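Local coordinates for CBS domain protein (PDB 2EF7) that is of unknown function but pairs two CBS domains, a module that in relatives often binds adenosine nucleotides and regulates partner proteins, at residues S84-A89 / R117-A122; E4-Y9 / G112-R117. All coordinates share one frame; numbering follows the deposited sequence.

Contact 1: S84-A89 / R117-A122; sequences SPITGA and RDITRA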
ATOM      1  N   SER A  84      22.307  -4.331 -10.432  1.00 27.06           N
ATOM      2  CA  SER A  84      22.327  -4.686  -9.007  1.00 24.68           C
ATOM      3  C   SER A  84      21.128  -5.499  -8.559  1.00 24.54           C
ATOM      4  O   SER A  84      20.016  -5.331  -9.071  1.00 22.63           O
ATOM      5  CB  SER A  84      22.347  -3.441  -8.122  1.00 22.15           C
ATOM      6  OG  SER A  84      23.471  -2.623  -8.394  1.00 33.51           O
ATOM      7  N   PRO A  85      21.345  -6.395  -7.579  1.00 25.14           N
ATOM      8  CA  PRO A  85      20.250  -7.213  -7.057  1.00 22.98           C
ATOM      9  C   PRO A  85      19.344  -6.253  -6.280  1.00 27.41           C
ATOM     10  O   PRO A  85      19.804  -5.235  -5.766  1.00 24.05           O
ATOM     11  CB  PRO A  85      20.957  -8.194  -6.124  1.00 23.06           C
ATOM     12  CG  PRO A  85      22.329  -8.320  -6.728  1.00 30.88           C
ATOM     13  CD  PRO A  85      22.649  -6.886  -7.096  1.00 20.10           C
ATOM     14  N   ILE A  86      18.062  -6.582  -6.206  1.00 27.19           N
ATOM     15  CA  ILE A  86      17.082  -5.768  -5.500  1.00 31.90           C
ATOM     16  C   ILE A  86      17.524  -5.379  -4.090  1.00 25.85           C
ATOM     17  O   ILE A  86      17.439  -4.220  -3.703  1.00 25.92           O
ATOM     18  CB  ILE A  86      15.741  -6.528  -5.404  1.00 38.62           C
ATOM     19  CG1 ILE A  86      15.164  -6.703  -6.808  1.00 42.52           C
ATOM     20  CG2 ILE A  86      14.764  -5.791  -4.484  1.00 30.92           C
ATOM     21  CD1 ILE A  86      14.828  -5.399  -7.492  1.00 26.76           C
ATOM     22  N   THR A  87      17.993  -6.356  -3.326  1.00 25.33           N
ATOM     23  CA  THR A  87      18.412  -6.100  -1.954  1.00 31.41           C
ATOM     24  C   THR A  87      19.582  -5.142  -1.869  1.00 31.01           C
ATOM     25  O   THR A  87      19.788  -4.498  -0.843  1.00 29.01           O
ATOM     26  CB  THR A  87      18.754  -7.407  -1.226  1.00 30.81           C
ATOM     27  OG1 THR A  87      19.797  -8.099  -1.918  1.00 37.24           O
ATOM     28  CG2 THR A  87      17.530  -8.289  -1.165  1.00 35.34           C
ATOM     29  N   GLY A  88      20.345  -5.039  -2.948  1.00 27.42           N
ATOM     30  CA  GLY A  88      21.459  -4.115  -2.958  1.00 28.04           C
ATOM     31  C   GLY A  88      20.909  -2.703  -2.889  1.00 24.22           C
ATOM     32  O   GLY A  88      21.400  -1.859  -2.132  1.00 24.86           O
ATOM     33  N   ALA A  89      19.884  -2.443  -3.694  1.00 24.59           N
ATOM     34  CA  ALA A  89      19.248  -1.133  -3.702  1.00 30.95           C
ATOM     35  C   ALA A  89      18.659  -0.888  -2.305  1.00 28.36           C
ATOM     36  O   ALA A  89      18.731   0.220  -1.772  1.00 30.08           O
ATOM     37  CB  ALA A  89      18.143  -1.092  -4.758  1.00 24.03           C
ATOM     38  N   ARG A 117       9.010   1.105  -2.732  1.00 42.09           N
ATOM     39  CA  ARG A 117       7.792   0.373  -3.072  1.00 41.89           C
ATOM     40  C   ARG A 117       8.073  -0.628  -4.179  1.00 39.44           C
ATOM     41  O   ARG A 117       7.437  -1.686  -4.244  1.00 36.86           O
ATOM     42  CB  ARG A 117       6.675   1.321  -3.518  1.00 45.65           C
ATOM     43  CG  ARG A 117       6.180   2.272  -2.438  1.00 57.72           C
ATOM     44  CD  ARG A 117       5.894   1.546  -1.128  1.00 62.68           C
ATOM     45  NE  ARG A 117       5.269   2.428  -0.144  1.00 72.47           N
ATOM     46  CZ  ARG A 117       5.283   2.222   1.171  1.00 77.50           C
ATOM     47  NH1 ARG A 117       5.900   1.160   1.674  1.00 80.26           N
ATOM     48  NH2 ARG A 117       4.676   3.077   1.984  1.00 82.90           N
ATOM     49  N   ASP A 118       9.015  -0.289  -5.063  1.00 35.06           N
ATOM     50  CA  ASP A 118       9.374  -1.196  -6.149  1.00 33.01           C
ATOM     51  C   ASP A 118      10.006  -2.439  -5.526  1.00 31.05           C
ATOM     52  O   ASP A 118       9.814  -3.553  -6.009  1.00 27.39           O
ATOM     53  CB  ASP A 118      10.380  -0.553  -7.106  1.00 33.73           C
ATOM     54  CG  ASP A 118       9.771   0.549  -7.948  1.00 41.97           C
ATOM     55  OD1 ASP A 118       8.679   0.331  -8.521  1.00 42.99           O
ATOM     56  OD2 ASP A 118      10.394   1.628  -8.050  1.00 32.85           O
ATOM     57  N   ILE A 119      10.759  -2.228  -4.447  1.00 29.78           N
ATOM     58  CA  ILE A 119      11.433  -3.318  -3.751  1.00 32.18           C
ATOM     59  C   ILE A 119      10.464  -4.308  -3.106  1.00 32.50           C
ATOM     60  O   ILE A 119      10.612  -5.518  -3.264  1.00 34.85           O
ATOM     61  CB  ILE A 119      12.408  -2.765  -2.691  1.00 33.57           C
ATOM     62  CG1 ILE A 119      13.497  -1.941  -3.395  1.00 41.09           C
ATOM     63  CG2 ILE A 119      13.023  -3.912  -1.889  1.00 25.51           C
ATOM     64  CD1 ILE A 119      14.548  -1.374  -2.476  1.00 45.51           C
ATOM     65  N   THR A 120       9.469  -3.803  -2.387  1.00 34.98           N
ATOM     66  CA  THR A 120       8.493  -4.691  -1.757  1.00 39.72           C
ATOM     67  C   THR A 120       7.643  -5.409  -2.802  1.00 38.93           C
ATOM     68  O   THR A 120       7.194  -6.531  -2.574  1.00 44.13           O
ATOM     69  CB  THR A 120       7.567  -3.928  -0.794  1.00 38.16           C
ATOM     70  OG1 THR A 120       7.024  -2.782  -1.457  1.00 44.48           O
ATOM     71  CG2 THR A 120       8.333  -3.494   0.441  1.00 39.89           C
ATOM     72  N   ARG A 121       7.412  -4.766  -3.943  1.00 35.81           N
ATOM     73  CA  ARG A 121       6.636  -5.402  -5.001  1.00 37.01           C
ATOM     74  C   ARG A 121       7.444  -6.574  -5.548  1.00 39.39           C
ATOM     75  O   ARG A 121       6.889  -7.632  -5.856  1.00 39.47           O
ATOM     76  CB  ARG A 121       6.329  -4.417  -6.138  1.00 42.61           C
ATOM     77  CG  ARG A 121       5.613  -5.069  -7.319  1.00 37.53           C
ATOM     78  CD  ARG A 121       5.084  -4.054  -8.334  1.00 49.18           C
ATOM     79  NE  ARG A 121       6.084  -3.602  -9.302  1.00 53.83           N
ATOM     80  CZ  ARG A 121       6.869  -2.542  -9.141  1.00 53.59           C
ATOM     81  NH1 ARG A 121       6.778  -1.808  -8.041  1.00 59.68           N
ATOM     82  NH2 ARG A 121       7.740  -2.210 -10.086  1.00 51.63           N
ATOM     83  N   ALA A 122       8.755  -6.372  -5.674  1.00 32.84           N
ATOM     84  CA  ALA A 122       9.652  -7.411  -6.163  1.00 34.42           C
ATOM     85  C   ALA A 122       9.675  -8.581  -5.174  1.00 35.54           C
ATOM     86  O   ALA A 122       9.773  -9.747  -5.572  1.00 34.29           O
ATOM     87  CB  ALA A 122      11.061  -6.848  -6.341  1.00 30.54           C
TER

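Contact 2: E4-Y9 / G112-R117; sequences EIVKEY and GIISIR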
ATOM      1  N   GLU A   4      16.357 -10.937  -7.825  1.00 35.21           N
ATOM      2  CA  GLU A   4      15.670 -10.077  -8.789  1.00 33.35           C
ATOM      3  C   GLU A   4      16.656  -8.922  -8.940  1.00 30.41           C
ATOM      4  O   GLU A   4      17.418  -8.661  -8.014  1.00 25.20           O
ATOM      5  CB  GLU A   4      14.367  -9.536  -8.200  1.00 41.88           C
ATOM      6  CG  GLU A   4      13.313 -10.574  -7.920  1.00 53.54           C
ATOM      7  CD  GLU A   4      12.573 -10.983  -9.168  1.00 65.29           C
ATOM      8  OE1 GLU A   4      13.241 -11.267 -10.185  1.00 68.12           O
ATOM      9  OE2 GLU A   4      11.325 -11.022  -9.131  1.00 72.81           O
ATOM     10  N   ILE A   5      16.660  -8.235 -10.079  1.00 24.47           N
ATOM     11  CA  ILE A   5      17.587  -7.117 -10.245  1.00 29.18           C
ATOM     12  C   ILE A   5      16.869  -5.794 -10.504  1.00 25.49           C
ATOM     13  O   ILE A   5      15.791  -5.770 -11.087  1.00 25.72           O
ATOM     14  CB  ILE A   5      18.615  -7.375 -11.381  1.00 34.43           C
ATOM     15  CG1 ILE A   5      17.920  -7.396 -12.742  1.00 42.75           C
ATOM     16  CG2 ILE A   5      19.339  -8.700 -11.135  1.00 36.60           C
ATOM     17  CD1 ILE A   5      18.895  -7.398 -13.921  1.00 48.22           C
ATOM     18  N   VAL A   6      17.484  -4.706 -10.052  1.00 25.62           N
ATOM     19  CA  VAL A   6      16.955  -3.346 -10.193  1.00 25.44           C
ATOM     20  C   VAL A   6      16.313  -3.049 -11.551  1.00 26.76           C
ATOM     21  O   VAL A   6      15.191  -2.556 -11.627  1.00 28.38           O
ATOM     22  CB  VAL A   6      18.085  -2.316  -9.925  1.00 22.83           C
ATOM     23  CG1 VAL A   6      17.608  -0.903 -10.221  1.00 20.74           C
ATOM     24  CG2 VAL A   6      18.544  -2.436  -8.469  1.00 25.28           C
ATOM     25  N   LYS A   7      17.047  -3.359 -12.613  1.00 31.41           N
ATOM     26  CA  LYS A   7      16.614  -3.153 -13.989  1.00 36.76           C
ATOM     27  C   LYS A   7      15.168  -3.592 -14.266  1.00 40.27           C
ATOM     28  O   LYS A   7      14.425  -2.899 -14.962  1.00 40.47           O
ATOM     29  CB  LYS A   7      17.586  -3.895 -14.921  1.00 40.72           C
ATOM     30  CG  LYS A   7      17.348  -3.720 -16.411  1.00 52.37           C
ATOM     31  CD  LYS A   7      18.359  -4.540 -17.207  1.00 53.02           C
ATOM     32  CE  LYS A   7      18.161  -4.374 -18.705  1.00 63.97           C
ATOM     33  NZ  LYS A   7      18.421  -2.975 -19.143  1.00 69.34           N
ATOM     34  N   GLU A   8      14.758  -4.733 -13.715  1.00 36.54           N
ATOM     35  CA  GLU A   8      13.397  -5.235 -13.948  1.00 35.84           C
ATOM     36  C   GLU A   8      12.306  -4.566 -13.118  1.00 36.14           C
ATOM     37  O   GLU A   8      11.115  -4.797 -13.361  1.00 36.80           O
ATOM     38  CB  GLU A   8      13.338  -6.749 -13.701  1.00 37.02           C
ATOM     39  CG  GLU A   8      14.183  -7.566 -14.684  1.00 49.43           C
ATOM     40  CD  GLU A   8      13.839  -7.245 -16.134  1.00 52.48           C
ATOM     41  OE1 GLU A   8      14.748  -6.772 -16.876  1.00 54.82           O
ATOM     42  OE2 GLU A   8      12.660  -7.448 -16.526  1.00 48.24           O
ATOM     43  N   TYR A   9      12.686  -3.737 -12.147  1.00 33.59           N
ATOM     44  CA  TYR A   9      11.678  -3.091 -11.307  1.00 30.81           C
ATOM     45  C   TYR A   9      11.721  -1.572 -11.266  1.00 33.92           C
ATOM     46  O   TYR A   9      10.834  -0.937 -10.695  1.00 33.00           O
ATOM     47  CB  TYR A   9      11.768  -3.644  -9.882  1.00 30.62           C
ATOM     48  CG  TYR A   9      11.239  -5.050  -9.783  1.00 31.05           C
ATOM     49  CD1 TYR A   9       9.895  -5.288  -9.497  1.00 31.52           C
ATOM     50  CD2 TYR A   9      12.057  -6.141 -10.065  1.00 33.46           C
ATOM     51  CE1 TYR A   9       9.378  -6.572  -9.501  1.00 36.31           C
ATOM     52  CE2 TYR A   9      11.546  -7.436 -10.074  1.00 39.09           C
ATOM     53  CZ  TYR A   9      10.207  -7.640  -9.792  1.00 37.93           C
ATOM     54  OH  TYR A   9       9.693  -8.913  -9.803  1.00 51.61           O
ATOM     55  N   GLY A 112      17.056   5.096 -14.946  1.00 23.32           N
ATOM     56  CA  GLY A 112      15.754   5.054 -14.310  1.00 22.50           C
ATOM     57  C   GLY A 112      15.787   5.442 -12.842  1.00 22.03           C
ATOM     58  O   GLY A 112      16.791   5.965 -12.348  1.00 25.66           O
ATOM     59  N   ILE A 113      14.680   5.172 -12.153  1.00 25.75           N
ATOM     60  CA  ILE A 113      14.515   5.464 -10.732  1.00 26.27           C
ATOM     61  C   ILE A 113      13.856   4.253 -10.078  1.00 30.51           C
ATOM     62  O   ILE A 113      12.877   3.733 -10.609  1.00 25.34           O
ATOM     63  CB  ILE A 113      13.576   6.686 -10.509  1.00 30.54           C
ATOM     64  CG1 ILE A 113      14.236   7.955 -11.030  1.00 35.21           C
ATOM     65  CG2 ILE A 113      13.233   6.829  -9.029  1.00 32.15           C
ATOM     66  CD1 ILE A 113      15.545   8.269 -10.358  1.00 49.78           C
ATOM     67  N   ILE A 114      14.399   3.812  -8.942  1.00 25.98           N
ATOM     68  CA  ILE A 114      13.859   2.668  -8.201  1.00 27.39           C
ATOM     69  C   ILE A 114      13.444   3.159  -6.816  1.00 28.27           C
ATOM     70  O   ILE A 114      14.176   3.909  -6.178  1.00 26.79           O
ATOM     71  CB  ILE A 114      14.917   1.517  -8.046  1.00 28.47           C
ATOM     72  CG1 ILE A 114      14.284   0.303  -7.364  1.00 31.44           C
ATOM     73  CG2 ILE A 114      16.105   1.971  -7.217  1.00 21.91           C
ATOM     74  CD1 ILE A 114      13.854  -0.772  -8.315  1.00 28.03           C
ATOM     75  N   SER A 115      12.271   2.741  -6.351  1.00 28.27           N
ATOM     76  CA  SER A 115      11.788   3.179  -5.046  1.00 30.55           C
ATOM     77  C   SER A 115      11.570   2.011  -4.097  1.00 31.14           C
ATOM     78  O   SER A 115      11.483   0.857  -4.514  1.00 26.94           O
ATOM     79  CB  SER A 115      10.471   3.940  -5.196  1.00 32.61           C
ATOM     80  OG  SER A 115       9.410   3.036  -5.451  1.00 35.99           O
ATOM     81  N   ILE A 116      11.466   2.330  -2.814  1.00 34.70           N
ATOM     82  CA  ILE A 116      11.256   1.323  -1.792  1.00 40.32           C
ATOM     83  C   ILE A 116      10.005   0.494  -2.097  1.00 42.36           C
ATOM     84  O   ILE A 116       9.945  -0.689  -1.764  1.00 45.29           O
ATOM     85  CB  ILE A 116      11.122   1.980  -0.397  1.00 45.12           C
ATOM     86  CG1 ILE A 116      11.095   0.897   0.681  1.00 47.24           C
ATOM     87  CG2 ILE A 116       9.878   2.858  -0.346  1.00 42.20           C
ATOM     88  CD1 ILE A 116      12.383   0.104   0.767  1.00 44.42           C
ATOM     89  N   ARG A 117       9.010   1.105  -2.732  1.00 42.09           N
ATOM     90  CA  ARG A 117       7.792   0.373  -3.072  1.00 41.89           C
ATOM     91  C   ARG A 117       8.073  -0.628  -4.179  1.00 39.44           C
ATOM     92  O   ARG A 117       7.437  -1.686  -4.244  1.00 36.86           O
ATOM     93  CB  ARG A 117       6.675   1.321  -3.518  1.00 45.65           C
ATOM     94  CG  ARG A 117       6.180   2.272  -2.438  1.00 57.72           C
ATOM     95  CD  ARG A 117       5.894   1.546  -1.128  1.00 62.68           C
ATOM     96  NE  ARG A 117       5.269   2.428  -0.144  1.00 72.47           N
ATOM     97  CZ  ARG A 117       5.283   2.222   1.171  1.00 77.50           C
ATOM     98  NH1 ARG A 117       5.900   1.160   1.674  1.00 80.26           N
ATOM     99  NH2 ARG A 117       4.676   3.077   1.984  1.00 82.90           N
TER

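Contact 1: S84-A89 / R117-A122
Ile86 and Ile119 meet through their branch methyls, CG2 of Ile86 lying 3.6 Å from CG2 of Ile119, while the two side chains run alongside one another, pointing opposite ways. In both, CG1 lies beside the backbone N (chi1 -66° in Ile86, -63° in Ile119), which leaves CG2 on the far side from that N and in the seam. The other branches then serve different neighbours. Ile86 sends CG1 to within 4.1 Å of Ala122 CB. Ile119 extends its long branch fully (chi2 -178°), carrying CD1 to the first turn of helix 86-96, where it ends 4.3 Å from Ala89 CB.

The two helices joined here, 86-96 and 116-126, belong to the second CBS domain of the chain, a beta-alpha-beta-beta-alpha unit. Pro85 occupies the N-cap of the former, so the contact begins as soon as that helix does. The CA atoms of Ile86 and Ile119 are 6.4 Å apart. Branched isoleucines fill the seam, and the small alanines facing them probably help the helices lie close. With an alanine at Ile86, a gap is likely to open beside Ile119 CG2, and Ala122 CB to lose its neighbour across the seam.

The polar groups of helix 116-126 turn elsewhere. Both terminal nitrogens of Arg121 meet one oxygen of Asp118: NH1 lies 2.9 Å from OD1, on that oxygen's anti lone pair, and NH2 reaches it from out of the carboxylate plane. Thr120 OG1 donates to Arg117 O from above the carbonyl plane. Beyond Ala89, Leu90 and Met93 also touch Ile119, and Thr120 packs on Ile123 of the second subunit.

Contact 2: E4-Y9 / G112-R117
Ile114 puts a single methyl, CD1, against the short turn that holds Val6 and Tyr9. Ile114 CD1 lies 3.7 Å from Tyr9 C and 3.9 Å from Tyr9 CB, so it is the beginning of the tyrosine, backbone and first side-chain carbon, that it touches, and not the ring. On the other side of the turn, Ile114 CD1 is 4.2 Å from Val6 CG1 and 4.0 Å from Val6 O. No hydrogen bond crosses the contact, and an isoleucine suits the place because its long branch can reach from the strand with an apolar end. CG1 is anti to the backbone N (chi1 -176°), and chi2 of 99°, away from a staggered value, sets the direction of CD1.

The next shell shapes the turn. Tyr9 N bonds to Val6 O at 2.8 Å and Glu8 N to Ile5 O at 3.0 Å, coiling the chain so that Val6 and Tyr9 both reach Ile114 while Lys7 and Glu8, long and charged, point away from the strand. The Tyr9 ring leads off from the contact, presents its edge to Ile5 O, and has its hydroxyl within hydrogen-bonding reach of the carboxylates of both Glu4 and Asp125. At the other end, Ser115 is the N-cap of helix 116-126. Its OG accepts a weak bond from Arg117 N, and its own N donates to OD2 of Asp118, the reverse half of a capping box.

Ile114 stands on strand 110-115, at the margin of the second domain's three-stranded sheet, where Leu101 and Val103 of strand 100-104 touch it, as does Met93 of helix 86-96. The segment 4-9 thus packs beside that sheet, with Tyr9 resting on Ile86 of helix 86-96 and on Ala122 of helix 116-126.

How the contacts relate
Contacts 1 and 2 lie with their centres 6 Å apart and alternate along the chain; the N-terminal segment 4-9 is laid against two parts of the second CBS domain, one of them over a hundred residues on. Two backbone bonds, both probable, stitch them: Val6 N to Ser84 O at 2.8 Å and Ile86 N to Glu4 O at 2.8 Å. Both contacts use helix 116-126, their segments overlapping at Arg117, which makes a long, weak ion pair with Asp124 of the second subunit. Tyr9 O packs 3.3 Å from Asp118 CG, and a weak bond from Arg121 NH2 to Tyr9 O links the turn of contact 2 to the charged pair of contact 1.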